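Local coordinates for OsmC family protein (Rhodothermus marinus, PDB 5CML), which probably hydrolyses carboxyl esters through its alpha/beta-hydrolase domain, the part present here, in a protein that also carries an OsmC domain, at residues P28-T39 / G58-L69. Sequence-based numbering, arbitrary orientation.
Sequences PVAYALFAHCFT and GYAVLRFDFTGL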
ATOM      1  N   PRO A  28      -8.144   5.005  18.580  1.00 24.98           N
ATOM      2  CA  PRO A  28      -8.441   5.193  17.151  1.00 23.79           C
ATOM      3  C   PRO A  28      -9.596   4.333  16.687  1.00 24.57           C
ATOM      4  O   PRO A  28      -9.825   3.246  17.245  1.00 27.08           O
ATOM      5  CB  PRO A  28      -7.134   4.767  16.460  1.00 23.81           C
ATOM      6  CG  PRO A  28      -6.081   4.946  17.529  1.00 23.81           C
ATOM      7  CD  PRO A  28      -6.754   4.579  18.806  1.00 24.16           C
ATOM      8  N   VAL A  29     -10.308   4.809  15.667  1.00 24.82           N
ATOM      9  CA  VAL A  29     -11.388   4.032  15.088  1.00 27.69           C
ATOM     10  C   VAL A  29     -10.813   2.719  14.565  1.00 25.85           C
ATOM     11  O   VAL A  29     -11.472   1.683  14.596  1.00 27.69           O
ATOM     12  CB  VAL A  29     -12.096   4.778  13.948  1.00 31.94           C
ATOM     13  CG1 VAL A  29     -11.152   5.111  12.838  1.00 33.08           C
ATOM     14  CG2 VAL A  29     -13.267   3.971  13.403  1.00 35.26           C
ATOM     15  N   ALA A  30      -9.584   2.788  14.066  1.00 23.81           N
ATOM     16  CA  ALA A  30      -8.875   1.627  13.551  1.00 23.84           C
ATOM     17  C   ALA A  30      -7.423   2.011  13.296  1.00 23.16           C
ATOM     18  O   ALA A  30      -7.105   3.197  13.146  1.00 23.24           O
ATOM     19  CB  ALA A  30      -9.524   1.084  12.255  1.00 23.40           C
ATOM     20  N   TYR A  31      -6.559   1.004  13.245  1.00 21.69           N
ATOM     21  CA  TYR A  31      -5.199   1.171  12.769  1.00 20.71           C
ATOM     22  C   TYR A  31      -5.134   0.694  11.317  1.00 21.68           C
ATOM     23  O   TYR A  31      -5.707  -0.351  10.977  1.00 23.45           O
ATOM     24  CB  TYR A  31      -4.193   0.380  13.632  1.00 20.13           C
ATOM     25  CG  TYR A  31      -4.015   0.962  15.020  1.00 20.45           C
ATOM     26  CD1 TYR A  31      -4.961   0.738  16.013  1.00 21.87           C
ATOM     27  CD2 TYR A  31      -2.919   1.749  15.323  1.00 20.89           C
ATOM     28  CE1 TYR A  31      -4.812   1.282  17.278  1.00 22.69           C
ATOM     29  CE2 TYR A  31      -2.776   2.313  16.578  1.00 21.71           C
ATOM     30  CZ  TYR A  31      -3.718   2.057  17.554  1.00 22.49           C
ATOM     31  OH  TYR A  31      -3.571   2.595  18.827  1.00 25.06           O
ATOM     32  N   ALA A  32      -4.441   1.464  10.486  1.00 20.78           N
ATOM     33  CA  ALA A  32      -4.259   1.138   9.078  1.00 19.17           C
ATOM     34  C   ALA A  32      -2.788   0.957   8.812  1.00 21.44           C
ATOM     35  O   ALA A  32      -1.973   1.724   9.311  1.00 24.59           O
ATOM     36  CB  ALA A  32      -4.824   2.232   8.179  1.00 20.93           C
ATOM     37  N   LEU A  33      -2.446  -0.044   8.003  1.00 21.18           N
ATOM     38  CA  LEU A  33      -1.101  -0.200   7.473  1.00 21.55           C
ATOM     39  C   LEU A  33      -1.136   0.361   6.073  1.00 20.48           C
ATOM     40  O   LEU A  33      -1.997  -0.019   5.278  1.00 21.11           O
ATOM     41  CB  LEU A  33      -0.654  -1.672   7.452  1.00 23.62           C
ATOM     42  CG  LEU A  33       0.672  -1.952   6.737  1.00 28.36           C
ATOM     43  CD1 LEU A  33       1.797  -1.233   7.470  1.00 31.83           C
ATOM     44  CD2 LEU A  33       0.977  -3.465   6.619  1.00 33.17           C
ATOM     45  N   PHE A  34      -0.224   1.276   5.790  1.00 20.32           N
ATOM     46  CA  PHE A  34      -0.194   1.980   4.509  1.00 19.36           C
ATOM     47  C   PHE A  34       1.163   1.759   3.863  1.00 20.31           C
ATOM     48  O   PHE A  34       2.139   2.440   4.193  1.00 20.90           O
ATOM     49  CB  PHE A  34      -0.485   3.470   4.739  1.00 19.16           C
ATOM     50  CG  PHE A  34      -0.627   4.305   3.487  1.00 21.70           C
ATOM     51  CD1 PHE A  34      -0.658   3.752   2.219  1.00 22.52           C
ATOM     52  CD2 PHE A  34      -0.743   5.685   3.610  1.00 24.17           C
ATOM     53  CE1 PHE A  34      -0.803   4.561   1.088  1.00 24.26           C
ATOM     54  CE2 PHE A  34      -0.892   6.502   2.492  1.00 26.09           C
ATOM     55  CZ  PHE A  34      -0.920   5.932   1.223  1.00 24.73           C
ATOM     56  N   ALA A  35       1.212   0.794   2.944  1.00 20.79           N
ATOM     57  CA  ALA A  35       2.438   0.473   2.215  1.00 20.12           C
ATOM     58  C   ALA A  35       2.453   1.266   0.926  1.00 21.16           C
ATOM     59  O   ALA A  35       1.556   1.126   0.116  1.00 21.81           O
ATOM     60  CB  ALA A  35       2.513  -0.982   1.928  1.00 21.69           C
ATOM     61  N   HIS A  36       3.461   2.100   0.732  1.00 20.45           N
ATOM     62  CA  HIS A  36       3.401   3.061  -0.363  1.00 21.26           C
ATOM     63  C   HIS A  36       4.747   3.288  -1.029  1.00 21.26           C
ATOM     64  O   HIS A  36       5.807   2.950  -0.470  1.00 21.94           O
ATOM     65  CB  HIS A  36       2.876   4.394   0.161  1.00 22.42           C
ATOM     66  CG  HIS A  36       3.854   5.083   1.044  1.00 24.15           C
ATOM     67  ND1 HIS A  36       4.816   5.939   0.557  1.00 25.85           N
ATOM     68  CD2 HIS A  36       4.067   4.994   2.380  1.00 24.40           C
ATOM     69  CE1 HIS A  36       5.565   6.362   1.561  1.00 25.59           C
ATOM     70  NE2 HIS A  36       5.134   5.800   2.674  1.00 24.93           N
ATOM     71  N   CYS A  37       4.701   3.915  -2.204  1.00 22.01           N
ATOM     72  CA  CYS A  37       5.909   4.216  -2.964  1.00 22.21           C
ATOM     73  C   CYS A  37       6.063   5.716  -3.202  1.00 25.19           C
ATOM     74  O   CYS A  37       6.714   6.125  -4.157  1.00 25.28           O
ATOM     75  CB  CYS A  37       5.890   3.468  -4.299  1.00 24.11           C
ATOM     76  SG  CYS A  37       5.885   1.640  -4.074  1.00 24.90           S
ATOM     77  N   PHE A  38       5.477   6.544  -2.335  1.00 24.92           N
ATOM     78  CA  PHE A  38       5.520   7.993  -2.565  1.00 26.02           C
ATOM     79  C   PHE A  38       6.904   8.564  -2.295  1.00 29.32           C
ATOM     80  O   PHE A  38       7.193   9.683  -2.681  1.00 29.76           O
ATOM     81  CB  PHE A  38       4.489   8.713  -1.713  1.00 25.43           C
ATOM     82  CG  PHE A  38       3.097   8.437  -2.133  1.00 24.50           C
ATOM     83  CD1 PHE A  38       2.630   8.903  -3.350  1.00 25.73           C
ATOM     84  CD2 PHE A  38       2.253   7.696  -1.336  1.00 24.23           C
ATOM     85  CE1 PHE A  38       1.337   8.640  -3.753  1.00 26.68           C
ATOM     86  CE2 PHE A  38       0.962   7.420  -1.740  1.00 23.88           C
ATOM     87  CZ  PHE A  38       0.505   7.898  -2.939  1.00 25.65           C
ATOM     88  N   THR A  39       7.761   7.776  -1.659  1.00 29.55           N
ATOM     89  CA  THR A  39       9.142   8.180  -1.429  1.00 33.79           C
ATOM     90  C   THR A  39       9.907   8.371  -2.748  1.00 33.57           C
ATOM     91  O   THR A  39      10.951   9.015  -2.766  1.00 36.64           O
ATOM     92  CB  THR A  39       9.852   7.153  -0.539  1.00 37.69           C
ATOM     93  OG1 THR A  39       8.946   6.732   0.486  1.00 39.73           O
ATOM     94  CG2 THR A  39      11.065   7.754   0.109  1.00 39.30           C
ATOM     95  N   GLY A  58     -10.095   9.962  12.612  1.00 25.43           N
ATOM     96  CA  GLY A  58      -9.933   9.130  13.791  1.00 24.79           C
ATOM     97  C   GLY A  58      -9.098   7.875  13.614  1.00 22.59           C
ATOM     98  O   GLY A  58      -8.977   7.072  14.541  1.00 24.12           O
ATOM     99  N   TYR A  59      -8.520   7.691  12.430  1.00 22.59           N
ATOM    100  CA  TYR A  59      -7.656   6.531  12.191  1.00 21.68           C
ATOM    101  C   TYR A  59      -6.249   6.761  12.703  1.00 22.20           C
ATOM    102  O   TYR A  59      -5.776   7.900  12.759  1.00 23.63           O
ATOM    103  CB  TYR A  59      -7.558   6.216  10.695  1.00 20.61           C
ATOM    104  CG  TYR A  59      -8.825   5.770  10.028  1.00 21.91           C
ATOM    105  CD1 TYR A  59      -9.740   6.693   9.545  1.00 21.97           C
ATOM    106  CD2 TYR A  59      -9.073   4.420   9.814  1.00 24.00           C
ATOM    107  CE1 TYR A  59     -10.889   6.278   8.890  1.00 22.72           C
ATOM    108  CE2 TYR A  59     -10.213   3.988   9.170  1.00 23.67           C
ATOM    109  CZ  TYR A  59     -11.124   4.930   8.708  1.00 22.81           C
ATOM    110  OH  TYR A  59     -12.268   4.526   8.071  1.00 24.96           O
ATOM    111  N   ALA A  60      -5.571   5.671  13.062  1.00 21.96           N
ATOM    112  CA  ALA A  60      -4.128   5.695  13.199  1.00 21.39           C
ATOM    113  C   ALA A  60      -3.562   5.039  11.965  1.00 21.88           C
ATOM    114  O   ALA A  60      -4.130   4.064  11.480  1.00 22.44           O
ATOM    115  CB  ALA A  60      -3.664   4.967  14.490  1.00 22.52           C
ATOM    116  N   VAL A  61      -2.440   5.553  11.478  1.00 21.23           N
ATOM    117  CA  VAL A  61      -1.866   5.086  10.209  1.00 21.39           C
ATOM    118  C   VAL A  61      -0.378   4.775  10.366  1.00 20.20           C
ATOM    119  O   VAL A  61       0.406   5.657  10.750  1.00 22.82           O
ATOM    120  CB  VAL A  61      -2.031   6.146   9.081  1.00 22.37           C
ATOM    121  CG1 VAL A  61      -1.499   5.604   7.770  1.00 22.50           C
ATOM    122  CG2 VAL A  61      -3.491   6.565   8.883  1.00 23.81           C
ATOM    123  N   LEU A  62       0.002   3.531  10.073  1.00 20.12           N
ATOM    124  CA  LEU A  62       1.412   3.153  10.018  1.00 19.84           C
ATOM    125  C   LEU A  62       1.857   3.225   8.559  1.00 21.84           C
ATOM    126  O   LEU A  62       1.463   2.400   7.724  1.00 22.89           O
ATOM    127  CB  LEU A  62       1.649   1.754  10.586  1.00 20.74           C
ATOM    128  CG  LEU A  62       3.117   1.310  10.673  1.00 23.05           C
ATOM    129  CD1 LEU A  62       3.884   2.139  11.717  1.00 25.26           C
ATOM    130  CD2 LEU A  62       3.214  -0.153  11.018  1.00 24.42           C
ATOM    131  N   ARG A  63       2.689   4.210   8.264  1.00 20.94           N
ATOM    132  CA  ARG A  63       3.230   4.382   6.929  1.00 23.39           C
ATOM    133  C   ARG A  63       4.472   3.548   6.780  1.00 22.85           C
ATOM    134  O   ARG A  63       5.441   3.709   7.527  1.00 24.60           O
ATOM    135  CB  ARG A  63       3.553   5.842   6.670  1.00 23.96           C
ATOM    136  CG  ARG A  63       2.337   6.706   6.574  1.00 26.65           C
ATOM    137  CD  ARG A  63       2.712   8.107   6.249  1.00 30.55           C
ATOM    138  NE  ARG A  63       3.021   8.905   7.434  1.00 32.86           N
ATOM    139  CZ  ARG A  63       4.129   9.618   7.593  1.00 33.71           C
ATOM    140  NH1 ARG A  63       5.097   9.593   6.670  1.00 33.66           N
ATOM    141  NH2 ARG A  63       4.277  10.342   8.697  1.00 34.55           N
ATOM    142  N   PHE A  64       4.430   2.638   5.817  1.00 22.61           N
ATOM    143  CA  PHE A  64       5.547   1.761   5.556  1.00 25.20           C
ATOM    144  C   PHE A  64       6.078   2.065   4.172  1.00 24.56           C
ATOM    145  O   PHE A  64       5.360   1.937   3.183  1.00 23.26           O
ATOM    146  CB  PHE A  64       5.124   0.305   5.671  1.00 28.98           C
ATOM    147  CG  PHE A  64       6.224  -0.655   5.391  1.00 34.96           C
ATOM    148  CD1 PHE A  64       7.105  -1.018   6.393  1.00 40.21           C
ATOM    149  CD2 PHE A  64       6.397  -1.179   4.119  1.00 39.14           C
ATOM    150  CE1 PHE A  64       8.129  -1.902   6.142  1.00 42.12           C
ATOM    151  CE2 PHE A  64       7.426  -2.070   3.861  1.00 41.76           C
ATOM    152  CZ  PHE A  64       8.290  -2.424   4.871  1.00 43.16           C
ATOM    153  N   ASP A  65       7.331   2.492   4.122  1.00 25.21           N
ATOM    154  CA  ASP A  65       7.982   2.848   2.868  1.00 26.21           C
ATOM    155  C   ASP A  65       8.415   1.604   2.107  1.00 25.05           C
ATOM    156  O   ASP A  65       9.428   0.972   2.430  1.00 26.16           O
ATOM    157  CB  ASP A  65       9.188   3.741   3.152  1.00 28.66           C
ATOM    158  CG  ASP A  65      10.031   3.988   1.930  1.00 32.10           C
ATOM    159  OD1 ASP A  65       9.498   3.923   0.797  1.00 31.90           O
ATOM    160  OD2 ASP A  65      11.235   4.252   2.108  1.00 35.16           O
ATOM    161  N   PHE A  66       7.650   1.278   1.073  1.00 23.60           N
ATOM    162  CA  PHE A  66       7.856   0.046   0.326  1.00 26.93           C
ATOM    163  C   PHE A  66       9.125   0.106  -0.513  1.00 28.07           C
ATOM    164  O   PHE A  66       9.658  -0.924  -0.919  1.00 29.84           O
ATOM    165  CB  PHE A  66       6.625  -0.210  -0.555  1.00 30.38           C
ATOM    166  CG  PHE A  66       6.589  -1.569  -1.164  1.00 35.76           C
ATOM    167  CD1 PHE A  66       6.078  -2.647  -0.460  1.00 37.26           C
ATOM    168  CD2 PHE A  66       7.079  -1.774  -2.440  1.00 39.26           C
ATOM    169  CE1 PHE A  66       6.059  -3.933  -1.042  1.00 38.19           C
ATOM    170  CE2 PHE A  66       7.052  -3.040  -3.019  1.00 40.35           C
ATOM    171  CZ  PHE A  66       6.536  -4.112  -2.314  1.00 40.68           C
ATOM    172  N   THR A  67       9.610   1.316  -0.781  1.00 29.60           N
ATOM    173  CA  THR A  67      10.756   1.490  -1.665  1.00 31.50           C
ATOM    174  C   THR A  67      12.089   1.232  -0.985  1.00 34.60           C
ATOM    175  O   THR A  67      13.086   1.006  -1.662  1.00 37.23           O
ATOM    176  CB  THR A  67      10.830   2.911  -2.226  1.00 31.07           C
ATOM    177  OG1 THR A  67      11.268   3.783  -1.180  1.00 33.11           O
ATOM    178  CG2 THR A  67       9.481   3.375  -2.783  1.00 29.61           C
ATOM    179  N   GLY A  68      12.119   1.293   0.345  1.00 34.59           N
ATOM    180  CA  GLY A  68      13.375   1.194   1.076  1.00 38.15           C
ATOM    181  C   GLY A  68      14.278   2.420   0.947  1.00 40.94           C
ATOM    182  O   GLY A  68      15.390   2.438   1.476  1.00 42.44           O
ATOM    183  N   LEU A  69      13.808   3.454   0.255  1.00 42.38           N
ATOM    184  CA  LEU A  69      14.609   4.664   0.067  1.00 45.13           C
ATOM    185  C   LEU A  69      14.743   5.464   1.359  1.00 50.31           C
ATOM    186  O   LEU A  69      15.641   6.298   1.488  1.00 52.34           O
ATOM    187  CB  LEU A  69      13.998   5.551  -1.025  1.00 44.19           C
ATOM    188  CG  LEU A  69      13.988   4.978  -2.444  1.00 43.95           C
ATOM    189  CD1 LEU A  69      13.150   5.872  -3.388  1.00 44.76           C
ATOM    190  CD2 LEU A  69      15.416   4.810  -2.961  1.00 44.23           C
TER
HETATM  191  O   HOH W   1       6.264   7.438   4.976  1.00 30.51           O
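Strands 30-36 and 59-65 are the parallel pair of a right-handed beta-alpha-beta crossover in the alpha/beta-hydrolase fold, with helix 45-56 as the connection. Backbone hydrogen bonds run from Ala60 N to Ala30 O at one end to Phe66 N to His36 O, 2.9 Å, at the other. At the start of the pair, Val29 CG1 sits over the centre of the Tyr59 ring, 3.7 Å from its centroid, a CH-pi contact. Tyr59 OH hydrogen-bonds to Gly245 O of helix 234-252. On the other face of the sheet, Ala60 CB meets Tyr31 CD2 at 3.4 Å. On the Tyr59 face, Phe34 CB meets Val61 CG1 at 3.8 Å, and both side chains touch helix 45-56. With CG between the backbone N and carbonyl carbon (chi1 70°), His36 brings CD2 to 3.4 Å from Phe64 O. Its NE2 shares a water with Arg63 NH1, and Arg63 NE pairs with Asp21. At the C-terminal end of strand 59-65, Asp65 forms an Asx turn. Its OD1 accepts from Thr67 N and, by the syn lone pair, from Thr67 OG1 at 2.7 Å; OD2 takes Gly70 N. Thr39 OG1 adds a weak bond to Asp65 OD1, 2.9 Å. An alanine in place of Asp65 would probably leave these donors without their acceptor and free this turn to shift. Thr39 CG2 lies 3.8 Å from Leu69 CB.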